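Local coordinates for carbohydrate kinase, FGGY (Novosphingobium aromaticivorans, PDB 3H6E), which probably acts as a sugar kinase of the FGGY family, expected to transfer phosphate from ATP to a carbohydrate, at residues T275-A279 with R280-V284; C371-A374 with A375-D379; T380-L384 with I385-G389; E399-V402 with F403-L407. All coordinates share one frame; numbering follows the deposited sequence.

Interaction 1 (T275-A279 with R280-V284); sequences TLPEA and RDCLV
CG of L276 stands beside its own backbone N (chi1 -72°), and CG2 of V284 holds the same relation to its N; the two branched ends therefore meet, with CD1 of L276 3.8 Å from CG2 of V284. In C282 a similar first torsion (chi1 -65°) swings SG against the proline ring, 4.1 Å from CD of P277. These apolar touches join the two arms of a tight turn that leads into strand 282-286, an outermost strand of the mixed sheet in the C-terminal, actin-like half of the kinase. The turn itself is held by two successive i to i+3 backbone bonds, the mark of a short 3-10 segment: N of R280 donates to O of P277 at 3.1 Å, and N of D281 to O of E278 at 3.2 Å. A water then spans the bend, giving one hydrogen to O of E278 (2.7 Å) and the other to O of C282 (2.6 Å). CB of R280 lies near CB of P277, while its chain bends away to a cation-pi contact with Y349. D281 turns outward too, its carboxylate paired with R297 and with the backbone N of G347. Backbone and water thus carry the polar work of the bend, leaving L276, P277, C282 and V284 to pack through carbon and sulfur, and R280 and D281 to tie the turn to Y349, R297 and G347.

Interaction 2 (C371-A374 with A375-D379); sequences CLYA and ALVAD
O of L372 is gripped by two amides of the next turn of helix 363-384: N of L376 at 3.0 Å makes the regular alpha-helical i to i+4 bond, and N of A375 adds a weak i to i+3 one. The same N of A375 also reaches back weakly to O of C371, so this turn is slightly mixed in its bonding. The ladder then continues regularly, N of V377 giving to O of Y373 and N of A378 to O of A374. Among the side chains, Y373 and V377 carry the contact. CG of Y373 is anti to its backbone N (chi1 162°), which brings the ring within reach of V377, one turn on, and CG2 of V377 sits over one face, a CH-pi contact 3.9 Å from the centroid and 18° off the ring normal. The phenol tip goes on to E303, its OH hydrogen-bonded to OE1. With a leucine in place of Y373, V377 would probably lose the flat face beneath its methyl and the carboxylate of E303 the hydroxyl it holds. L372 and A375 meet A406 of helix 401-410 instead, while L376 leans on W464. Close beside the gripped carbonyl, CG of L376 comes to 3.3 Å from O of L372.

Interaction 3 (T380-L384 with I385-G389); sequences TALDL and IGSTG
L382 lays its CD2 methyl against S387, 3.5 Å from CB and equally close to OG, across the end of helix 363-384. These are the two positions that often form a hydrophobic pair in a Schellman motif, the helix-ending turn formed here; the second is a serine. Its two backbone bonds form the 6-to-1 and 5-to-2 pair: N of S387 returns to O of L382 at 2.9 Å, and N of G386 to O of D383 at 3.2 Å. N of I385 adds a weak third bond, also to O of L382. G386 takes the positive phi (77°) that lets the chain double back, a conformation that favours glycine. I385 is wedged between the helix end and the sheet: its CG1 lies between its backbone N and carbonyl carbon (chi1 56°), and so drops onto the helix end, 3.3 Å from O of L382. From there it packs on A263, P294 and A296 of strands 261-266 and 292-298. An alanine at I385 is likely to open a gap between the helix end and those strands, since the methylene pressed on O of L382 and the branches facing the sheet would both be gone. The polar ends find partners beyond the turn: OG of S387 bonds OG1 of T253 on the sheet, while D383, at the exposed side, makes a salt bridge to R411. One water bridges the helix to the departing chain, donating to O of S387 at 2.9 Å and to OD1 of D383 at 3.1 Å.

Interaction 4 (E399-V402 with F403-L407); sequences EADV and FVRAL
N of V404 donates to O of A400 at 3.1 Å in a nearly straight bond (N-H...O 164°); F403 N adds a weaker hold on the same oxygen. A400 is the N-cap of helix 401-410, the helix of the beta-alpha-beta unit between strands 390-394 and 415-419. One step on, N of R405 bonds O of D401 at 3.1 Å, and N of A406 bonds O of V402. D401 and R405 leave the helix in the same direction, the carboxylate against the arginine's aliphatic part, OD1 of D401 3.9 Å from CD of R405. CG of R405 is anti to its carbonyl carbon (chi1 -63°), which lays it 3.2 Å from O of D401. The charged groups stay apart, OD1 of D401 being 5.1 Å from NE of R405, with their planes turned 72° to each other. The guanidinium instead bonds O of E447 through NE and O of P448 through NH2. Packing finishes the turn: CB of A400 rests 3.9 Å from CB of F403, and V402 faces C371 and L372 of helix 363-384. Main-chain bonds rather than a capping side chain thus secure the helix start, and the carboxylate of D401 probably interacts favourably with the positive end of the helix dipole.

Overall arrangement
Interactions 2 and 4 are buried and lie on two helices packed together: CB of C371 comes to 3.4 Å from CB of V402, and their chemistry is regular helix bonding with apolar side chains, small and large, at the interface. Interactions 1 and 3 are partly buried and are turns, each with a water bridging chain segments. Interaction 3 continues the helix of interaction 2 to its end, where the regular ladder gives way to a Schellman motif. It joins interaction 1, with SG of C282 3.8 Å from CD2 of L384 and R280 packing on T380 and L384. Interactions 1 and 4 are about 14 Å apart at their nearest atoms, with helix 363-384 reaching both.

Interaction 1 (T275-A279 with R280-V284)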
loop_
_atom_site.group_PDB
_atom_site.type_symbol
_atom_site.label_atom_id
_atom_site.label_comp_id
_atom_site.label_asym_id
_atom_site.label_seq_id
_atom_site.Cartn_x
_atom_site.Cartn_y
_atom_site.Cartn_z
ATOM N N THR A 275 15.476 -3.758 -14.265
ATOM C CA THR A 275 16.723 -3.044 -14.025
ATOM C C THR A 275 16.759 -2.341 -12.657
ATOM O O THR A 275 17.787 -1.782 -12.264
ATOM C CB THR A 275 16.967 -2.003 -15.130
ATOM O OG1 THR A 275 18.370 -1.746 -15.246
ATOM C CG2 THR A 275 16.230 -0.704 -14.818
ATOM N N LEU A 276 15.642 -2.378 -11.934
ATOM C CA LEU A 276 15.526 -1.693 -10.646
ATOM C C LEU A 276 16.437 -2.291 -9.576
ATOM O O LEU A 276 16.645 -3.497 -9.537
ATOM C CB LEU A 276 14.074 -1.704 -10.159
ATOM C CG LEU A 276 13.092 -0.801 -10.904
ATOM C CD1 LEU A 276 11.656 -1.163 -10.560
ATOM C CD2 LEU A 276 13.375 0.668 -10.602
ATOM N N PRO A 277 16.972 -1.433 -8.698
ATOM C CA PRO A 277 17.939 -1.765 -7.644
ATOM C C PRO A 277 17.287 -2.324 -6.384
ATOM O O PRO A 277 16.845 -1.544 -5.541
ATOM C CB PRO A 277 18.578 -0.403 -7.309
ATOM C CG PRO A 277 18.013 0.587 -8.310
ATOM C CD PRO A 277 16.716 0.012 -8.758
ATOM N N GLU A 278 17.253 -3.644 -6.240
ATOM C CA GLU A 278 16.639 -4.264 -5.069
ATOM C C GLU A 278 17.253 -3.781 -3.756
ATOM O O GLU A 278 16.548 -3.608 -2.760
ATOM C CB GLU A 278 16.732 -5.789 -5.141
ATOM C CG GLU A 278 16.195 -6.484 -3.895
ATOM C CD GLU A 278 16.414 -7.985 -3.910
ATOM O OE1 GLU A 278 17.100 -8.480 -4.832
ATOM O OE2 GLU A 278 15.904 -8.665 -2.992
ATOM N N ALA A 279 18.563 -3.561 -3.755
ATOM C CA ALA A 279 19.268 -3.201 -2.532
ATOM C C ALA A 279 18.938 -1.795 -2.048
ATOM O O ALA A 279 19.215 -1.445 -0.902
ATOM C CB ALA A 279 20.761 -3.361 -2.717
ATOM N N ARG A 280 18.347 -0.983 -2.916
ATOM C CA ARG A 280 18.011 0.381 -2.531
ATOM C C ARG A 280 16.520 0.543 -2.235
ATOM O O ARG A 280 15.968 1.643 -2.307
ATOM C CB ARG A 280 18.520 1.391 -3.565
ATOM C CG ARG A 280 19.968 1.797 -3.314
ATOM C CD ARG A 280 20.660 2.339 -4.553
ATOM N NE ARG A 280 20.190 3.665 -4.938
ATOM C CZ ARG A 280 20.516 4.789 -4.310
ATOM N NH1 ARG A 280 21.305 4.750 -3.251
ATOM N NH2 ARG A 280 20.044 5.949 -4.738
ATOM N N ASP A 281 15.889 -0.576 -1.888
ATOM C CA ASP A 281 14.521 -0.594 -1.382
ATOM C C ASP A 281 13.476 -0.218 -2.441
ATOM O O ASP A 281 12.556 0.559 -2.177
ATOM C CB ASP A 281 14.395 0.302 -0.144
ATOM C CG ASP A 281 13.626 -0.368 0.984
ATOM O OD1 ASP A 281 12.814 -1.269 0.687
ATOM O OD2 ASP A 281 13.842 -0.012 2.167
ATOM N N CYS A 282 13.628 -0.774 -3.640
ATOM C CA CYS A 282 12.623 -0.634 -4.689
ATOM C C CYS A 282 11.876 -1.953 -4.859
ATOM O O CYS A 282 12.352 -3.003 -4.430
ATOM C CB CYS A 282 13.270 -0.222 -6.013
ATOM S SG CYS A 282 14.032 1.425 -6.014
ATOM N N LEU A 283 10.705 -1.895 -5.482
ATOM C CA LEU A 283 9.928 -3.097 -5.758
ATOM C C LEU A 283 8.936 -2.837 -6.890
ATOM O O LEU A 283 8.766 -1.699 -7.328
ATOM C CB LEU A 283 9.199 -3.584 -4.500
ATOM C CG LEU A 283 8.121 -2.683 -3.886
ATOM C CD1 LEU A 283 7.101 -3.517 -3.123
ATOM C CD2 LEU A 283 8.726 -1.605 -2.990
ATOM N N VAL A 284 8.289 -3.890 -7.370
ATOM C CA VAL A 284 7.339 -3.739 -8.458
ATOM C C VAL A 284 5.960 -4.261 -8.098
ATOM O O VAL A 284 5.770 -5.460 -7.914
ATOM C CB VAL A 284 7.804 -4.451 -9.735
ATOM C CG1 VAL A 284 6.842 -4.130 -10.879
ATOM C CG2 VAL A 284 9.232 -4.046 -10.084
HETATM O O HOH W 1 13.879 -3.802 -2.510
#

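Interaction 2 (C371-A374 with A375-D379)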
loop_
_atom_site.group_PDB
_atom_site.type_symbol
_atom_site.label_atom_id
_atom_site.label_comp_id
_atom_site.label_asym_id
_atom_site.label_seq_id
_atom_site.Cartn_x
_atom_site.Cartn_y
_atom_site.Cartn_z
ATOM N N CYS A 371 12.202 17.754 8.087
ATOM C CA CYS A 371 11.326 17.744 6.921
ATOM C C CYS A 371 12.109 17.876 5.620
ATOM O O CYS A 371 11.646 17.442 4.565
ATOM C CB CYS A 371 10.304 18.872 7.016
ATOM S SG CYS A 371 9.148 18.719 8.379
ATOM N N LEU A 372 13.290 18.480 5.696
ATOM C CA LEU A 372 14.126 18.661 4.513
ATOM C C LEU A 372 14.826 17.366 4.143
ATOM O O LEU A 372 14.907 17.006 2.970
ATOM C CB LEU A 372 15.168 19.763 4.734
ATOM C CG LEU A 372 14.656 21.197 4.903
ATOM C CD1 LEU A 372 15.800 22.194 4.719
ATOM C CD2 LEU A 372 13.523 21.492 3.932
ATOM N N TYR A 373 15.333 16.673 5.159
ATOM C CA TYR A 373 16.036 15.410 4.972
ATOM C C TYR A 373 15.132 14.362 4.322
ATOM O O TYR A 373 15.593 13.529 3.538
ATOM C CB TYR A 373 16.569 14.901 6.318
ATOM C CG TYR A 373 16.921 13.429 6.334
ATOM C CD1 TYR A 373 18.166 12.987 5.911
ATOM C CD2 TYR A 373 16.005 12.483 6.774
ATOM C CE1 TYR A 373 18.487 11.641 5.922
ATOM C CE2 TYR A 373 16.317 11.139 6.790
ATOM C CZ TYR A 373 17.558 10.724 6.366
ATOM O OH TYR A 373 17.874 9.387 6.378
ATOM N N ALA A 374 13.844 14.410 4.650
ATOM C CA ALA A 374 12.884 13.453 4.116
ATOM C C ALA A 374 12.526 13.806 2.677
ATOM O O ALA A 374 12.183 12.934 1.879
ATOM C CB ALA A 374 11.635 13.398 4.992
ATOM N N ALA A 375 12.614 15.090 2.350
ATOM C CA ALA A 375 12.358 15.551 0.993
ATOM C C ALA A 375 13.475 15.079 0.073
ATOM O O ALA A 375 13.229 14.640 -1.050
ATOM C CB ALA A 375 12.248 17.063 0.958
ATOM N N LEU A 376 14.703 15.156 0.571
ATOM C CA LEU A 376 15.880 14.793 -0.206
ATOM C C LEU A 376 15.956 13.293 -0.447
ATOM O O LEU A 376 16.334 12.852 -1.531
ATOM C CB LEU A 376 17.144 15.286 0.497
ATOM C CG LEU A 376 17.211 16.809 0.659
ATOM C CD1 LEU A 376 18.076 17.214 1.845
ATOM C CD2 LEU A 376 17.681 17.486 -0.630
ATOM N N VAL A 377 15.594 12.512 0.566
ATOM C CA VAL A 377 15.602 11.063 0.441
ATOM C C VAL A 377 14.423 10.605 -0.416
ATOM O O VAL A 377 14.535 9.641 -1.171
ATOM C CB VAL A 377 15.560 10.360 1.815
ATOM C CG1 VAL A 377 15.575 8.846 1.638
ATOM C CG2 VAL A 377 16.729 10.808 2.680
ATOM N N ALA A 378 13.297 11.302 -0.298
ATOM C CA ALA A 378 12.149 11.029 -1.156
ATOM C C ALA A 378 12.512 11.385 -2.589
ATOM O O ALA A 378 12.106 10.711 -3.533
ATOM C CB ALA A 378 10.934 11.819 -0.705
ATOM N N ASP A 379 13.294 12.449 -2.734
ATOM C CA ASP A 379 13.764 12.899 -4.036
ATOM C C ASP A 379 14.601 11.821 -4.717
ATOM O O ASP A 379 14.431 11.545 -5.901
ATOM C CB ASP A 379 14.588 14.177 -3.882
ATOM C CG ASP A 379 15.203 14.632 -5.185
ATOM O OD1 ASP A 379 14.482 15.254 -5.996
ATOM O OD2 ASP A 379 16.408 14.368 -5.393
#

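Interaction 3 (T380-L384 with I385-G389)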
loop_
_atom_site.group_PDB
_atom_site.type_symbol
_atom_site.label_atom_id
_atom_site.label_comp_id
_atom_site.label_asym_id
_atom_site.label_seq_id
_atom_site.Cartn_x
_atom_site.Cartn_y
_atom_site.Cartn_z
ATOM N N THR A 380 15.509 11.220 -3.956
ATOM C CA THR A 380 16.330 10.130 -4.465
ATOM C C THR A 380 15.471 8.918 -4.820
ATOM O O THR A 380 15.703 8.259 -5.834
ATOM C CB THR A 380 17.406 9.719 -3.437
ATOM O OG1 THR A 380 18.362 10.777 -3.301
ATOM C CG2 THR A 380 18.125 8.448 -3.873
ATOM N N ALA A 381 14.476 8.634 -3.984
ATOM C CA ALA A 381 13.610 7.477 -4.186
ATOM C C ALA A 381 12.719 7.623 -5.417
ATOM O O ALA A 381 12.543 6.676 -6.182
ATOM C CB ALA A 381 12.774 7.220 -2.951
ATOM N N LEU A 382 12.162 8.815 -5.601
ATOM C CA LEU A 382 11.334 9.103 -6.763
ATOM C C LEU A 382 12.126 8.957 -8.055
ATOM O O LEU A 382 11.593 8.525 -9.073
ATOM C CB LEU A 382 10.751 10.516 -6.665
ATOM C CG LEU A 382 9.581 10.704 -5.691
ATOM C CD1 LEU A 382 9.572 12.106 -5.092
ATOM C CD2 LEU A 382 8.249 10.370 -6.366
ATOM N N ASP A 383 13.403 9.318 -8.007
ATOM C CA ASP A 383 14.273 9.231 -9.181
ATOM C C ASP A 383 14.674 7.801 -9.537
ATOM O O ASP A 383 14.841 7.482 -10.711
ATOM C CB ASP A 383 15.518 10.101 -9.000
ATOM C CG ASP A 383 15.219 11.575 -9.172
ATOM O OD1 ASP A 383 14.156 11.890 -9.751
ATOM O OD2 ASP A 383 16.039 12.411 -8.737
ATOM N N LEU A 384 14.838 6.950 -8.528
ATOM C CA LEU A 384 15.141 5.536 -8.760
ATOM C C LEU A 384 14.131 4.850 -9.677
ATOM O O LEU A 384 14.470 3.894 -10.365
ATOM C CB LEU A 384 15.223 4.773 -7.435
ATOM C CG LEU A 384 16.604 4.437 -6.866
ATOM C CD1 LEU A 384 17.632 5.503 -7.210
ATOM C CD2 LEU A 384 16.523 4.213 -5.360
ATOM N N ILE A 385 12.894 5.339 -9.687
ATOM C CA ILE A 385 11.824 4.697 -10.448
ATOM C C ILE A 385 11.347 5.542 -11.627
ATOM O O ILE A 385 10.406 5.165 -12.324
ATOM C CB ILE A 385 10.613 4.343 -9.546
ATOM C CG1 ILE A 385 10.096 5.590 -8.825
ATOM C CG2 ILE A 385 10.992 3.268 -8.536
ATOM C CD1 ILE A 385 8.870 5.341 -7.969
ATOM N N GLY A 386 11.991 6.685 -11.844
ATOM C CA GLY A 386 11.670 7.534 -12.977
ATOM C C GLY A 386 10.404 8.356 -12.814
ATOM O O GLY A 386 9.768 8.716 -13.806
ATOM N N SER A 387 10.040 8.659 -11.570
ATOM C CA SER A 387 8.870 9.492 -11.290
ATOM C C SER A 387 9.046 10.892 -11.864
ATOM O O SER A 387 10.059 11.549 -11.622
ATOM C CB SER A 387 8.613 9.593 -9.781
ATOM O OG SER A 387 8.018 8.417 -9.266
ATOM N N THR A 388 8.052 11.341 -12.624
ATOM C CA THR A 388 8.059 12.680 -13.195
ATOM C C THR A 388 6.642 13.210 -13.363
ATOM O O THR A 388 5.669 12.472 -13.199
ATOM C CB THR A 388 8.730 12.703 -14.578
ATOM O OG1 THR A 388 8.079 11.761 -15.440
ATOM C CG2 THR A 388 10.208 12.363 -14.471
ATOM N N GLY A 389 6.539 14.495 -13.691
ATOM C CA GLY A 389 5.283 15.081 -14.118
ATOM C C GLY A 389 4.332 15.483 -13.008
ATOM O O GLY A 389 4.128 16.668 -12.754
HETATM O O HOH W 2 12.804 11.011 -12.390
#

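Interaction 4 (E399-V402 with F403-L407)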
loop_
_atom_site.group_PDB
_atom_site.type_symbol
_atom_site.label_atom_id
_atom_site.label_comp_id
_atom_site.label_asym_id
_atom_site.label_seq_id
_atom_site.Cartn_x
_atom_site.Cartn_y
_atom_site.Cartn_z
ATOM N N GLU A 399 0.333 17.250 5.541
ATOM C CA GLU A 399 0.149 18.457 6.333
ATOM C C GLU A 399 1.491 19.028 6.775
ATOM O O GLU A 399 1.538 19.993 7.536
ATOM C CB GLU A 399 -0.727 18.174 7.556
ATOM C CG GLU A 399 -2.205 18.484 7.359
ATOM C CD GLU A 399 -2.934 17.416 6.571
ATOM O OE1 GLU A 399 -2.450 16.263 6.551
ATOM O OE2 GLU A 399 -3.995 17.731 5.980
ATOM N N ALA A 400 2.577 18.431 6.292
ATOM C CA ALA A 400 3.924 18.880 6.643
ATOM C C ALA A 400 4.464 19.894 5.631
ATOM O O ALA A 400 5.213 19.539 4.719
ATOM C CB ALA A 400 4.865 17.696 6.769
ATOM N N ASP A 401 4.081 21.156 5.815
ATOM C CA ASP A 401 4.432 22.237 4.890
ATOM C C ASP A 401 5.896 22.265 4.452
ATOM O O ASP A 401 6.193 22.487 3.282
ATOM C CB ASP A 401 4.034 23.598 5.473
ATOM C CG ASP A 401 2.679 24.066 4.981
ATOM O OD1 ASP A 401 2.532 24.256 3.755
ATOM O OD2 ASP A 401 1.766 24.253 5.813
ATOM N N VAL A 402 6.811 22.057 5.388
ATOM C CA VAL A 402 8.228 22.096 5.057
ATOM C C VAL A 402 8.591 20.951 4.116
ATOM O O VAL A 402 9.391 21.124 3.195
ATOM C CB VAL A 402 9.111 22.028 6.313
ATOM C CG1 VAL A 402 10.573 22.164 5.936
ATOM C CG2 VAL A 402 8.701 23.117 7.310
ATOM N N PHE A 403 7.993 19.786 4.345
ATOM C CA PHE A 403 8.263 18.616 3.514
ATOM C C PHE A 403 7.764 18.792 2.082
ATOM O O PHE A 403 8.550 18.742 1.136
ATOM C CB PHE A 403 7.650 17.353 4.128
ATOM C CG PHE A 403 7.701 16.157 3.221
ATOM C CD1 PHE A 403 8.910 15.560 2.906
ATOM C CD2 PHE A 403 6.538 15.629 2.678
ATOM C CE1 PHE A 403 8.960 14.460 2.064
ATOM C CE2 PHE A 403 6.583 14.527 1.838
ATOM C CZ PHE A 403 7.795 13.945 1.532
ATOM N N VAL A 404 6.471 19.013 1.928
ATOM C CA VAL A 404 5.830 19.118 0.622
ATOM C C VAL A 404 6.429 20.257 -0.196
ATOM O O VAL A 404 6.718 20.073 -1.398
ATOM C CB VAL A 404 4.313 19.337 0.754
ATOM C CG1 VAL A 404 3.686 19.564 -0.614
ATOM C CG2 VAL A 404 3.662 18.153 1.455
ATOM N N ARG A 405 6.585 21.429 0.390
ATOM C CA ARG A 405 7.117 22.588 -0.327
ATOM C C ARG A 405 8.588 22.413 -0.709
ATOM O O ARG A 405 9.028 22.903 -1.747
ATOM C CB ARG A 405 6.915 23.872 0.481
ATOM C CG ARG A 405 5.453 24.221 0.711
ATOM C CD ARG A 405 5.292 25.591 1.342
ATOM N NE ARG A 405 5.556 26.660 0.385
ATOM C CZ ARG A 405 5.468 27.955 0.671
ATOM N NH1 ARG A 405 5.124 28.342 1.893
ATOM N NH2 ARG A 405 5.723 28.863 -0.263
ATOM N N ALA A 406 9.345 21.716 0.131
ATOM C CA ALA A 406 10.725 21.393 -0.199
ATOM C C ALA A 406 10.735 20.470 -1.408
ATOM O O ALA A 406 11.619 20.545 -2.259
ATOM C CB ALA A 406 11.419 20.737 0.983
ATOM N N LEU A 407 9.737 19.597 -1.477
ATOM C CA LEU A 407 9.610 18.680 -2.599
ATOM C C LEU A 407 9.311 19.456 -3.878
ATOM O O LEU A 407 9.913 19.215 -4.922
ATOM C CB LEU A 407 8.511 17.651 -2.327
ATOM C CG LEU A 407 8.586 16.398 -3.197
ATOM C CD1 LEU A 407 9.953 15.740 -3.046
ATOM C CD2 LEU A 407 7.461 15.428 -2.861
#